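Local coordinates for protein glyceraldehyde-3-phosphate dehydrogenase (Sulfolobus solfataricus, PDB 1B7G) that catalyses the phosphorylating oxidation of D-glyceraldehyde 3-phosphate in glycolysis, taking either NAD or, by marked preference, NADP as its cofactor, at residues A[16-21]-A[44-49]; A[69-74]-A[91-96]; A[103-108]-A[309-314]; A[116-121]-A[197-202]; A[144-149]-A[305-310]. The protein carries 1 engineered substitution. One frame throughout, in Å; residues are numbered along the deposited sequence.

In the fold
The five contacts illustrate how chemistry follows position in a two-domain dehydrogenase. Contacts 1 and 2 lie toward the outside of the nucleotide-binding domain and are partly buried: the first is a salt bridge from helix 11-21 to the end of helix 38-45, the second a mainly apolar touch, one carboxylate included, between helices 71-77 and 89-99. Contacts 3 and 5 are buried and share helix 304-315, which presents alanine and isoleucine to strand 103-106 but a carboxylate to helix 139-152. Contact 4, partly buried, joins strand 118-119 to the end of helix 193-198 through two serines, a valine and a water. Helix 304-315 also packs on segment 16-21 of contact 1 and on Phe119 of contact 4.

Contact 1 (A[16-21]-A[44-49]); sequences VADAII and HRRGIR. Unlike the reference sequence in segment 44-49: Ile48 (reference Tyr).
Arg46 stretches across to Asp18 and brings two guanidinium nitrogens to a single carboxylate oxygen. The stronger bond, 2.6 Å from Arg46 NH1 to Asp18 OD1, enters on the syn side of the carboxylate, with the oxygen close to the guanidinium plane. A weak, more bent bond of 3.1 Å joins Arg46 NH2 to the same OD1. The two flat groups are turned 61° apart, far from the coplanar two-oxygen pairing: the edge meets OD1 with both nitrogens. A bend in the arginine chain (chi3 49°) swings its end into place. Less than a turn further along helix 11-21, Ile21 sets CD1 3.8 Å from Arg46 NH2, while CD1 of Ile48 lies above one guanidinium face, toward its rim.

The bridge ties the helix after the glycine-rich turn of this Rossmann-type domain to the end of helix 38-45, which a Schellman motif closes at Gly47. Asp18 OD2 has further salt bridges, to Arg272 and to Lys269 of the second subunit. With an asparagine in place of Asp18, all three cations would probably lose their counter-charge. One carboxylate thus serves cations from both subunits, and such surroundings would favour its ionised form.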
# COMPACT_ATOMS: atom_id res chain seq x y z
N VAL A 16 13.11 -8.50 -5.46
CA VAL A 16 14.57 -8.65 -5.75
C VAL A 16 14.81 -8.38 -7.23
O VAL A 16 15.81 -7.74 -7.60
CB VAL A 16 15.15 -9.95 -5.26
CG1 VAL A 16 16.58 -10.10 -5.79
CG2 VAL A 16 15.23 -9.94 -3.68
N ALA A 17 13.83 -8.74 -8.07
CA ALA A 17 13.96 -8.43 -9.51
C ALA A 17 13.99 -6.93 -9.75
O ALA A 17 14.93 -6.46 -10.42
CB ALA A 17 12.91 -9.14 -10.32
N ASP A 18 13.10 -6.16 -9.12
CA ASP A 18 13.12 -4.73 -9.24
C ASP A 18 14.40 -4.08 -8.70
O ASP A 18 14.90 -3.13 -9.33
CB ASP A 18 11.90 -4.07 -8.61
CG ASP A 18 10.63 -4.19 -9.43
OD1 ASP A 18 10.65 -4.72 -10.56
OD2 ASP A 18 9.59 -3.73 -8.93
N ALA A 19 14.95 -4.59 -7.59
CA ALA A 19 16.20 -4.02 -7.08
C ALA A 19 17.39 -4.30 -8.01
O ALA A 19 18.29 -3.46 -8.11
CB ALA A 19 16.54 -4.53 -5.67
N ILE A 20 17.39 -5.45 -8.65
CA ILE A 20 18.43 -5.85 -9.60
C ILE A 20 18.43 -4.88 -10.80
O ILE A 20 19.47 -4.35 -11.17
CB ILE A 20 18.17 -7.26 -10.09
CG1 ILE A 20 18.51 -8.26 -8.96
CG2 ILE A 20 18.99 -7.60 -11.36
CD1 ILE A 20 17.96 -9.63 -9.26
N ILE A 21 17.22 -4.53 -11.23
CA ILE A 21 17.02 -3.55 -12.27
C ILE A 21 17.60 -2.21 -11.87
O ILE A 21 18.26 -1.56 -12.71
CB ILE A 21 15.54 -3.39 -12.68
CG1 ILE A 21 15.03 -4.71 -13.22
CG2 ILE A 21 15.41 -2.28 -13.73
CD1 ILE A 21 13.56 -4.79 -13.60
N HIS A 44 5.37 -9.61 -17.13
CA HIS A 44 5.35 -9.71 -18.56
C HIS A 44 5.12 -8.35 -19.23
O HIS A 44 5.86 -7.99 -20.14
CB HIS A 44 4.29 -10.67 -19.12
CG HIS A 44 4.32 -10.61 -20.63
ND1 HIS A 44 5.54 -10.57 -21.29
CD2 HIS A 44 3.37 -10.52 -21.58
CE1 HIS A 44 5.31 -10.50 -22.60
NE2 HIS A 44 4.01 -10.46 -22.80
N ARG A 45 4.12 -7.63 -18.75
CA ARG A 45 3.80 -6.31 -19.23
C ARG A 45 4.93 -5.31 -19.02
O ARG A 45 5.12 -4.43 -19.86
CB ARG A 45 2.50 -5.79 -18.62
CG ARG A 45 1.28 -6.50 -19.23
CD ARG A 45 -0.01 -5.81 -18.85
NE ARG A 45 -0.35 -4.67 -19.68
CZ ARG A 45 0.08 -3.43 -19.51
NH1 ARG A 45 0.90 -3.11 -18.51
NH2 ARG A 45 -0.31 -2.48 -20.36
N ARG A 46 5.75 -5.48 -17.98
CA ARG A 46 6.90 -4.62 -17.81
C ARG A 46 8.10 -5.08 -18.62
O ARG A 46 9.20 -4.55 -18.42
CB ARG A 46 7.27 -4.56 -16.32
CG ARG A 46 6.29 -3.72 -15.51
CD ARG A 46 6.79 -3.51 -14.11
NE ARG A 46 8.19 -3.07 -14.07
CZ ARG A 46 9.00 -3.38 -13.06
NH1 ARG A 46 8.57 -4.11 -12.03
NH2 ARG A 46 10.26 -2.95 -13.08
N GLY A 47 7.97 -6.12 -19.44
CA GLY A 47 9.08 -6.57 -20.26
C GLY A 47 10.01 -7.57 -19.60
O GLY A 47 11.05 -7.97 -20.15
N ILE A 48 9.61 -8.03 -18.40
CA ILE A 48 10.43 -9.03 -17.72
C ILE A 48 10.23 -10.39 -18.36
O ILE A 48 9.11 -10.87 -18.56
CB ILE A 48 10.09 -9.03 -16.20
CG1 ILE A 48 10.45 -7.67 -15.60
CG2 ILE A 48 10.88 -10.13 -15.51
CD1 ILE A 48 9.84 -7.44 -14.21
N ARG A 49 11.30 -11.05 -18.72
CA ARG A 49 11.27 -12.39 -19.30
C ARG A 49 10.91 -13.42 -18.23
O ARG A 49 11.59 -13.49 -17.20
CB ARG A 49 12.64 -12.74 -19.87
CG ARG A 49 12.92 -12.00 -21.19
CD ARG A 49 14.30 -12.40 -21.74
NE ARG A 49 14.67 -11.55 -22.85
CZ ARG A 49 15.83 -11.39 -23.44
NH1 ARG A 49 16.93 -12.03 -23.06
NH2 ARG A 49 15.90 -10.54 -24.46

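Contact 2 (A[69-74]-A[91-96]); sequences GTVEDL and AQYKPI. Unlike the reference sequence in segment 69-74: Glu72 (reference Asp), Asp73 (reference Tyr).
Asp73 N donates to Thr70 OG1 over 2.8 Å, and this bond shapes the helix start from which Val71 meets Tyr93. The return bond, 3.0 Å from Thr70 N to Asp73 OD2, completes a capping box at the N-terminus of helix 71-77; here the amide comes from above the carboxylate plane. The helix belongs to the Rossmann-type nucleotide-binding domain, where the chain passes from it through strand 80-83 into helix 89-99, and in this contact the two helices meet.

Two pairs of side chains do the touching. Glu72 places CG beside its backbone N and bends at its second torsion (chi2 78°), which brings the carboxylate round to the methyls of Ile96: Glu72 OE2 lies 4.1 Å from Ile96 CG2, a loose approach of a charged group to an apolar one. Ile96 follows Pro95, whose nitrogen has no hydrogen to give, and helix 89-99 is kinked there; Ile96 N keeps a weak bond of 2.9 Å to Tyr93 O. Lys94 faces elsewhere, donating to Val114 O and forming a cation-pi contact with Tyr133.

The second pair is Val71 and Tyr93, which cross at about a right angle, and both also touch Asn7 of strand 2-7. Val71 comes obliquely to the CE1–OH corner of the tyrosine with both methyls: CG1 is 3.6 Å from Tyr93 CE1, while Val71 CG2 sits 3.7 Å from Tyr93 OH.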
# COMPACT_ATOMS: atom_id res chain seq x y z
N GLY A 69 11.84 -19.76 -21.64
CA GLY A 69 12.61 -20.99 -21.60
C GLY A 69 12.34 -21.72 -20.28
O GLY A 69 11.48 -21.28 -19.53
N THR A 70 13.06 -22.78 -20.02
CA THR A 70 12.90 -23.54 -18.78
C THR A 70 13.61 -22.81 -17.64
O THR A 70 14.39 -21.89 -17.88
CB THR A 70 13.56 -24.93 -18.91
OG1 THR A 70 14.97 -24.70 -19.11
CG2 THR A 70 12.98 -25.71 -20.07
N VAL A 71 13.48 -23.36 -16.42
CA VAL A 71 14.25 -22.75 -15.32
C VAL A 71 15.72 -22.99 -15.54
O VAL A 71 16.57 -22.09 -15.37
CB VAL A 71 13.78 -23.31 -13.95
CG1 VAL A 71 14.55 -22.62 -12.82
CG2 VAL A 71 12.29 -23.09 -13.78
N GLU A 72 16.08 -24.17 -16.03
CA GLU A 72 17.45 -24.50 -16.38
C GLU A 72 18.04 -23.52 -17.39
O GLU A 72 19.20 -23.13 -17.28
CB GLU A 72 17.57 -25.92 -16.93
CG GLU A 72 17.50 -27.01 -15.88
CD GLU A 72 16.08 -27.28 -15.41
OE1 GLU A 72 15.14 -26.68 -15.96
OE2 GLU A 72 15.93 -28.12 -14.49
N ASP A 73 17.25 -23.15 -18.39
CA ASP A 73 17.71 -22.17 -19.37
C ASP A 73 18.12 -20.88 -18.66
O ASP A 73 19.25 -20.41 -18.87
CB ASP A 73 16.62 -21.85 -20.39
CG ASP A 73 16.45 -23.00 -21.38
OD1 ASP A 73 17.42 -23.75 -21.58
OD2 ASP A 73 15.33 -23.15 -21.88
N LEU A 74 17.20 -20.39 -17.83
CA LEU A 74 17.39 -19.15 -17.08
C LEU A 74 18.65 -19.25 -16.25
O LEU A 74 19.50 -18.38 -16.26
CB LEU A 74 16.17 -18.83 -16.18
CG LEU A 74 16.35 -17.72 -15.15
CD1 LEU A 74 16.63 -16.37 -15.80
CD2 LEU A 74 15.14 -17.57 -14.22
N ALA A 91 16.37 -26.08 -1.65
CA ALA A 91 17.11 -27.32 -1.51
C ALA A 91 16.86 -28.26 -2.69
O ALA A 91 17.69 -29.10 -3.00
CB ALA A 91 16.65 -28.02 -0.21
N GLN A 92 15.69 -28.14 -3.30
CA GLN A 92 15.37 -28.93 -4.49
C GLN A 92 16.14 -28.37 -5.68
O GLN A 92 16.60 -29.15 -6.49
CB GLN A 92 13.87 -28.91 -4.75
CG GLN A 92 13.09 -29.62 -3.63
CD GLN A 92 11.60 -29.61 -3.91
OE1 GLN A 92 11.16 -29.46 -5.05
NE2 GLN A 92 10.80 -29.79 -2.87
N TYR A 93 16.36 -27.04 -5.74
CA TYR A 93 17.15 -26.48 -6.82
C TYR A 93 18.65 -26.52 -6.55
O TYR A 93 19.44 -26.49 -7.50
CB TYR A 93 16.73 -25.06 -7.17
CG TYR A 93 15.52 -25.01 -8.07
CD1 TYR A 93 15.67 -25.18 -9.45
CD2 TYR A 93 14.25 -24.79 -7.56
CE1 TYR A 93 14.57 -25.15 -10.28
CE2 TYR A 93 13.15 -24.77 -8.39
CZ TYR A 93 13.32 -24.95 -9.75
OH TYR A 93 12.22 -24.90 -10.57
N LYS A 94 19.09 -26.69 -5.29
CA LYS A 94 20.53 -26.70 -5.03
C LYS A 94 21.34 -27.62 -5.93
O LYS A 94 22.32 -27.20 -6.56
CB LYS A 94 20.79 -26.88 -3.53
CG LYS A 94 22.25 -27.01 -3.15
CD LYS A 94 23.05 -25.78 -3.54
CE LYS A 94 24.53 -25.97 -3.23
NZ LYS A 94 24.80 -26.38 -1.84
N PRO A 95 21.01 -28.88 -6.10
CA PRO A 95 21.73 -29.78 -7.00
C PRO A 95 21.73 -29.30 -8.44
O PRO A 95 22.74 -29.46 -9.15
CB PRO A 95 21.03 -31.12 -6.84
CG PRO A 95 19.71 -30.83 -6.21
CD PRO A 95 19.90 -29.59 -5.39
N ILE A 96 20.65 -28.70 -8.93
CA ILE A 96 20.61 -28.15 -10.29
C ILE A 96 21.58 -27.01 -10.49
O ILE A 96 22.41 -27.00 -11.42
CB ILE A 96 19.17 -27.78 -10.65
CG1 ILE A 96 18.31 -29.05 -10.63
CG2 ILE A 96 19.07 -27.11 -12.01
CD1 ILE A 96 16.84 -28.85 -10.47

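Contact 3 (A[103-108]-A[309-314]); sequences NAIFQG and IDAIRA
Ile105 is the residue of strand 103-106 that fills the space up to Ala311 and Ile312 of helix 304-315. Before it in the chain, Asn103 turns ND2 toward Ser315 OG, just beyond the helical segment, in a weak hydrogen bond. Ala104 points to the other side of the sheet and rests on Tyr133.

At Ile105 the contact itself begins. The second torsion (chi2 -59°) folds CD1 back beside CG2, and the two methyls share one partner: Ala311 CB is 3.8 Å from Ile105 CD1 and also 3.8 Å from Ile105 CG2. The same CD1 lies 3.6 Å from Ala311 O, a packing touch. Ile312 comes across at about a right angle, its CG1 4.1 Å from Ile105 CG1.

This is sheet-to-helix packing in a Rossmann-type domain: strand 103-106 runs inside the parallel sheet between 80-83 and 133-136, and helix 304-315, some two hundred residues later, returns from the catalytic domain to cover it. Replacing Ile105 by glycine would probably open a gap against Ala311 and leave Ile312 CG1 without its neighbour from the strand.

Phe106 turns to the opposite side, where Lys94 CD packs on its ring. Gln107 then sends NE2 to both Asn308 OD1 and Asp83 O, and Gly108 leads into Gly109, a probable NAD-binding residue.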
# COMPACT_ATOMS: atom_id res chain seq x y z
N ASN A 103 26.55 -19.94 -9.18
CA ASN A 103 26.48 -19.46 -7.81
C ASN A 103 25.00 -19.15 -7.48
O ASN A 103 24.24 -18.89 -8.42
CB ASN A 103 27.30 -18.19 -7.62
CG ASN A 103 28.80 -18.39 -7.55
OD1 ASN A 103 29.31 -19.47 -7.80
ND2 ASN A 103 29.54 -17.35 -7.18
N ALA A 104 24.64 -19.25 -6.19
CA ALA A 104 23.25 -18.98 -5.82
C ALA A 104 23.07 -18.39 -4.42
O ALA A 104 23.80 -18.71 -3.50
CB ALA A 104 22.40 -20.20 -5.97
N ILE A 105 22.06 -17.53 -4.30
CA ILE A 105 21.70 -16.88 -3.03
C ILE A 105 20.37 -17.49 -2.55
O ILE A 105 19.40 -17.46 -3.35
CB ILE A 105 21.47 -15.38 -3.19
CG1 ILE A 105 22.56 -14.65 -3.99
CG2 ILE A 105 21.32 -14.72 -1.82
CD1 ILE A 105 23.95 -14.77 -3.41
N PHE A 106 20.32 -18.01 -1.32
CA PHE A 106 19.03 -18.60 -0.89
C PHE A 106 18.38 -17.79 0.22
O PHE A 106 19.02 -16.93 0.82
CB PHE A 106 19.15 -20.05 -0.49
CG PHE A 106 19.67 -21.06 -1.45
CD1 PHE A 106 21.05 -21.27 -1.58
CD2 PHE A 106 18.84 -21.85 -2.21
CE1 PHE A 106 21.54 -22.23 -2.42
CE2 PHE A 106 19.32 -22.79 -3.09
CZ PHE A 106 20.68 -22.99 -3.17
N GLN A 107 17.09 -18.03 0.46
CA GLN A 107 16.36 -17.26 1.48
C GLN A 107 16.37 -17.97 2.82
O GLN A 107 16.65 -19.17 2.88
CB GLN A 107 14.96 -16.89 1.01
CG GLN A 107 15.02 -16.12 -0.34
CD GLN A 107 16.08 -15.06 -0.37
OE1 GLN A 107 16.12 -14.18 0.49
NE2 GLN A 107 16.99 -15.11 -1.37
N GLY A 108 16.09 -17.25 3.90
CA GLY A 108 16.16 -17.76 5.24
C GLY A 108 15.36 -18.95 5.69
O GLY A 108 15.60 -19.53 6.76
N ILE A 309 20.86 -8.12 -2.55
CA ILE A 309 21.74 -7.39 -3.48
C ILE A 309 23.19 -7.45 -3.02
O ILE A 309 24.12 -7.80 -3.79
CB ILE A 309 21.26 -5.96 -3.70
CG1 ILE A 309 19.86 -5.89 -4.28
CG2 ILE A 309 22.26 -5.24 -4.65
CD1 ILE A 309 19.61 -6.76 -5.51
N ASP A 310 23.46 -7.21 -1.73
CA ASP A 310 24.83 -7.32 -1.23
C ASP A 310 25.39 -8.71 -1.32
O ASP A 310 26.60 -8.91 -1.59
CB ASP A 310 24.90 -6.79 0.21
CG ASP A 310 24.60 -5.32 0.29
OD1 ASP A 310 25.03 -4.59 -0.64
OD2 ASP A 310 23.95 -4.86 1.26
N ALA A 311 24.54 -9.73 -1.09
CA ALA A 311 24.95 -11.10 -1.14
C ALA A 311 25.48 -11.41 -2.56
O ALA A 311 26.42 -12.20 -2.68
CB ALA A 311 23.88 -12.10 -0.74
N ILE A 312 24.81 -10.89 -3.58
CA ILE A 312 25.29 -11.10 -4.95
C ILE A 312 26.72 -10.56 -5.04
O ILE A 312 27.63 -11.24 -5.48
CB ILE A 312 24.40 -10.39 -5.98
CG1 ILE A 312 23.07 -11.14 -6.13
CG2 ILE A 312 25.11 -10.28 -7.32
CD1 ILE A 312 21.92 -10.33 -6.70
N ARG A 313 26.94 -9.36 -4.55
CA ARG A 313 28.26 -8.75 -4.61
C ARG A 313 29.30 -9.52 -3.83
O ARG A 313 30.41 -9.71 -4.34
CB ARG A 313 28.20 -7.27 -4.20
CG ARG A 313 27.31 -6.48 -5.13
CD ARG A 313 27.89 -5.10 -5.44
NE ARG A 313 26.95 -4.35 -6.30
CZ ARG A 313 25.90 -3.67 -5.86
NH1 ARG A 313 25.60 -3.59 -4.55
NH2 ARG A 313 25.16 -3.06 -6.78
N ALA A 314 28.96 -10.05 -2.62
CA ALA A 314 29.89 -10.85 -1.87
C ALA A 314 30.29 -12.14 -2.59
O ALA A 314 31.45 -12.46 -2.80
CB ALA A 314 29.32 -11.23 -0.50

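Contact 4 (A[116-121]-A[197-202]); sequences DISFSA and VNSVIR
Ser118 and Ser199 face each other with their side chains, yet the two hydroxyls do not bond: OG to OG is 3.5 Å with a poor angle, and the nearest approach is 3.2 Å from Ser118 CB to Ser199 OG. Each hydroxyl is turned to a different partner. Ser199 holds OG between its backbone N and carbonyl carbon (chi1 76°), where it donates to Asp196 O one turn back, and Arg135 NH2 adds a weak bond. Ser118 OG lies beside its own backbone N and accepts from the same Arg135 NH2, so one arginine nitrogen serves both serines, Ser199 only weakly.

Val200 stands next to Ser199 and lays CG2 against the strand, 4.1 Å from Ser118 CB and 4.4 Å from Phe119 N; the same methyl packs on Leu145 of helix 139-152. Phe119 directs its ring to the other side, onto helix 304-315. The backbones are linked as well, through one water that accepts from Ser118 N at 3.0 Å and donates to Ser199 O at 2.6 Å.

The turn that carries Ser199 and Val200 is tightly held. Val197 O accepts from both Val200 N and Ile201 N, and Asn198 ND2 reaches Ile201 O across 3.0 Å, with the oxygen in the amide plane.

Strand 118-119 is the outermost of the parallel sheet within this chain, whereas helix 193-198 belongs to the catalytic domain and starts at His193, a residue of the inorganic phosphate site. The side chain of Ser199 is about 9 Å from that of His192 in that site: a domain junction of the two-domain dehydrogenase fold.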
# COMPACT_ATOMS: atom_id res chain seq x y z
N ASP A 116 26.91 -22.39 1.70
CA ASP A 116 28.24 -22.47 2.26
C ASP A 116 28.34 -21.47 3.42
O ASP A 116 29.31 -21.53 4.14
CB ASP A 116 29.37 -22.17 1.29
CG ASP A 116 29.25 -22.92 -0.02
OD1 ASP A 116 28.97 -24.13 0.02
OD2 ASP A 116 29.35 -22.26 -1.08
N ILE A 117 27.37 -20.57 3.54
CA ILE A 117 27.41 -19.64 4.67
C ILE A 117 26.06 -18.93 4.78
O ILE A 117 25.34 -18.89 3.78
CB ILE A 117 28.55 -18.64 4.47
CG1 ILE A 117 28.90 -17.93 5.77
CG2 ILE A 117 28.18 -17.64 3.35
CD1 ILE A 117 30.06 -16.96 5.70
N SER A 118 25.72 -18.44 5.96
CA SER A 118 24.49 -17.60 6.06
C SER A 118 25.02 -16.18 6.13
O SER A 118 26.18 -15.98 6.52
CB SER A 118 23.65 -17.94 7.30
OG SER A 118 23.11 -19.23 7.10
N PHE A 119 24.17 -15.20 5.83
CA PHE A 119 24.62 -13.83 5.64
C PHE A 119 23.68 -12.76 6.13
O PHE A 119 22.47 -12.83 5.98
CB PHE A 119 24.69 -13.67 4.07
CG PHE A 119 24.99 -12.32 3.51
CD1 PHE A 119 24.03 -11.35 3.30
CD2 PHE A 119 26.28 -12.03 3.06
CE1 PHE A 119 24.31 -10.13 2.75
CE2 PHE A 119 26.60 -10.79 2.52
CZ PHE A 119 25.62 -9.83 2.33
N SER A 120 24.22 -11.65 6.53
CA SER A 120 23.58 -10.40 6.77
C SER A 120 24.64 -9.32 6.52
O SER A 120 25.63 -9.40 7.25
CB SER A 120 22.98 -10.26 8.17
OG SER A 120 21.96 -9.24 8.14
N ALA A 121 24.44 -8.38 5.62
CA ALA A 121 25.46 -7.44 5.20
C ALA A 121 26.07 -6.59 6.28
O ALA A 121 27.27 -6.31 6.24
CB ALA A 121 25.00 -6.53 4.05
N VAL A 197 20.43 -16.72 14.08
CA VAL A 197 21.36 -15.65 14.45
C VAL A 197 22.78 -16.22 14.65
O VAL A 197 23.83 -15.64 14.25
CB VAL A 197 20.87 -14.94 15.69
CG1 VAL A 197 21.90 -14.06 16.41
CG2 VAL A 197 19.65 -14.03 15.46
N ASN A 198 22.84 -17.37 15.32
CA ASN A 198 24.08 -18.07 15.60
C ASN A 198 24.77 -18.63 14.35
O ASN A 198 25.96 -18.93 14.37
CB ASN A 198 23.80 -19.24 16.56
CG ASN A 198 23.79 -18.83 18.02
OD1 ASN A 198 23.10 -19.48 18.81
ND2 ASN A 198 24.57 -17.85 18.39
N SER A 199 24.06 -18.76 13.23
CA SER A 199 24.68 -19.18 11.98
C SER A 199 25.52 -18.02 11.41
O SER A 199 26.31 -18.19 10.49
CB SER A 199 23.58 -19.49 10.95
OG SER A 199 23.01 -18.27 10.44
N VAL A 200 25.35 -16.85 11.98
CA VAL A 200 25.95 -15.58 11.61
C VAL A 200 26.89 -15.09 12.69
O VAL A 200 28.07 -14.84 12.45
CB VAL A 200 24.82 -14.55 11.38
CG1 VAL A 200 25.32 -13.13 11.17
CG2 VAL A 200 23.97 -14.98 10.19
N ILE A 201 26.44 -15.10 13.94
CA ILE A 201 27.28 -14.78 15.10
C ILE A 201 27.38 -16.04 15.95
O ILE A 201 26.53 -16.31 16.81
CB ILE A 201 26.69 -13.64 15.94
CG1 ILE A 201 26.35 -12.44 15.06
CG2 ILE A 201 27.67 -13.22 17.05
CD1 ILE A 201 25.76 -11.26 15.82
N ARG A 202 28.43 -16.81 15.74
CA ARG A 202 28.58 -18.13 16.31
C ARG A 202 28.52 -18.29 17.80
O ARG A 202 27.87 -19.25 18.28
CB ARG A 202 29.91 -18.76 15.80
CG ARG A 202 29.85 -19.26 14.36
CD ARG A 202 28.55 -19.94 14.06
NE ARG A 202 28.39 -20.52 12.74
CZ ARG A 202 27.53 -21.50 12.49
NH1 ARG A 202 26.76 -21.98 13.46
NH2 ARG A 202 27.43 -22.02 11.28
O HOH W 1 27.17 -19.45 8.42

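Contact 5 (A[144-149]-A[305-310]); sequences LLRTIC and VPENID
The guanidinium of Arg146 offers its edge to Glu307, and OE2 of the carboxylate lies near the guanidinium plane, while Pro306 CG approaches obliquely, 4.0 Å from Arg146 NH2. The grip is side-on, with two nitrogens on one oxygen: Arg146 NH2 to Glu307 OE2 is 2.8 Å and Arg146 NE to the same OE2 is 3.0 Å. The two bonds meet the carboxylate differently, since NH2 uses the anti lone pair of OE2 and NE comes from above the plane; the flat groups are 42° apart. Arg146 runs out fully extended from CG to NE, whereas Glu307 bends at chi2 (-58°) to meet it from the opposite direction.

These charges are buried but well supplied with partners. Arg146 NH1 donates to Pro276 O and Arg245 O, Glu307 OE2 forms a further salt bridge with Arg245 NH1, and Glu307 OE1 accepts from Ala121 N. Two positive groups on one oxygen probably help keep the carboxylate ionised.

Helix 139-152 begins at Cys139, the probable nucleophile, whose side chain is about 9 Å from that of Arg146, and further along Cys149 forms a disulfide with Cys123. The salt bridge joins the active-site helix of the glyceraldehyde-3-phosphate dehydrogenase fold to helix 304-315.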
# COMPACT_ATOMS: atom_id res chain seq x y z
N LEU A 144 17.15 -8.93 13.74
CA LEU A 144 17.91 -9.14 15.00
C LEU A 144 19.43 -8.92 14.76
O LEU A 144 20.09 -8.28 15.55
CB LEU A 144 17.65 -10.56 15.47
CG LEU A 144 16.37 -10.90 16.26
CD1 LEU A 144 16.12 -12.39 16.16
CD2 LEU A 144 16.51 -10.48 17.72
N LEU A 145 19.98 -9.43 13.65
CA LEU A 145 21.38 -9.24 13.32
C LEU A 145 21.77 -7.80 13.08
O LEU A 145 22.79 -7.36 13.64
CB LEU A 145 21.79 -10.10 12.11
CG LEU A 145 21.82 -11.60 12.47
CD1 LEU A 145 21.90 -12.45 11.21
CD2 LEU A 145 22.96 -11.83 13.46
N ARG A 146 20.96 -7.02 12.36
CA ARG A 146 21.29 -5.62 12.15
C ARG A 146 21.35 -4.90 13.50
O ARG A 146 22.16 -4.01 13.66
CB ARG A 146 20.33 -4.86 11.25
CG ARG A 146 20.23 -5.48 9.83
CD ARG A 146 19.40 -4.43 9.03
NE ARG A 146 19.21 -4.91 7.66
CZ ARG A 146 18.15 -4.59 6.92
NH1 ARG A 146 17.23 -3.73 7.39
NH2 ARG A 146 18.07 -5.10 5.70
N THR A 147 20.36 -5.19 14.36
CA THR A 147 20.33 -4.51 15.66
C THR A 147 21.52 -4.96 16.52
O THR A 147 22.19 -4.07 17.03
CB THR A 147 18.99 -4.83 16.39
OG1 THR A 147 17.92 -4.49 15.48
CG2 THR A 147 18.89 -4.10 17.69
N ILE A 148 21.82 -6.23 16.60
CA ILE A 148 22.93 -6.75 17.41
C ILE A 148 24.30 -6.31 16.88
O ILE A 148 25.15 -5.81 17.64
CB ILE A 148 22.90 -8.28 17.48
CG1 ILE A 148 21.65 -8.89 18.12
CG2 ILE A 148 24.15 -8.77 18.23
CD1 ILE A 148 21.51 -10.38 17.85
N CYS A 149 24.56 -6.43 15.58
CA CYS A 149 25.88 -5.97 15.05
C CYS A 149 26.06 -4.48 15.15
O CYS A 149 27.13 -4.01 15.63
CB CYS A 149 26.15 -6.52 13.67
SG CYS A 149 26.17 -8.29 13.56
N VAL A 305 15.42 -7.56 0.90
CA VAL A 305 15.77 -7.12 -0.47
C VAL A 305 17.16 -6.56 -0.60
O VAL A 305 17.94 -7.16 -1.36
CB VAL A 305 14.65 -6.20 -0.99
CG1 VAL A 305 14.96 -5.60 -2.36
CG2 VAL A 305 13.38 -7.07 -1.08
N PRO A 306 17.58 -5.53 0.12
CA PRO A 306 18.92 -5.01 0.06
C PRO A 306 19.97 -6.04 0.44
O PRO A 306 21.04 -6.12 -0.22
CB PRO A 306 18.94 -3.76 0.92
CG PRO A 306 17.79 -3.98 1.87
CD PRO A 306 16.77 -4.81 1.14
N GLU A 307 19.69 -6.95 1.37
CA GLU A 307 20.56 -8.02 1.76
C GLU A 307 20.87 -8.96 0.59
O GLU A 307 22.02 -9.38 0.40
CB GLU A 307 19.97 -8.87 2.93
CG GLU A 307 19.60 -8.03 4.14
CD GLU A 307 20.76 -7.25 4.72
OE1 GLU A 307 21.89 -7.74 4.59
OE2 GLU A 307 20.59 -6.11 5.24
N ASN A 308 19.87 -9.26 -0.24
CA ASN A 308 20.10 -10.14 -1.38
C ASN A 308 21.01 -9.44 -2.42
O ASN A 308 21.85 -10.11 -3.05
CB ASN A 308 18.78 -10.57 -2.01
CG ASN A 308 18.16 -11.81 -1.42
OD1 ASN A 308 18.46 -12.93 -1.82
ND2 ASN A 308 17.27 -11.62 -0.44
N ILE A 309 20.86 -8.12 -2.55
CA ILE A 309 21.74 -7.39 -3.48
C ILE A 309 23.19 -7.45 -3.02
O ILE A 309 24.12 -7.80 -3.79
CB ILE A 309 21.26 -5.96 -3.70
CG1 ILE A 309 19.86 -5.89 -4.28
CG2 ILE A 309 22.26 -5.24 -4.65
CD1 ILE A 309 19.61 -6.76 -5.51
N ASP A 310 23.46 -7.21 -1.73
CA ASP A 310 24.83 -7.32 -1.23
C ASP A 310 25.39 -8.71 -1.32
O ASP A 310 26.60 -8.91 -1.59
CB ASP A 310 24.90 -6.79 0.21
CG ASP A 310 24.60 -5.32 0.29
OD1 ASP A 310 25.03 -4.59 -0.64
OD2 ASP A 310 23.95 -4.86 1.26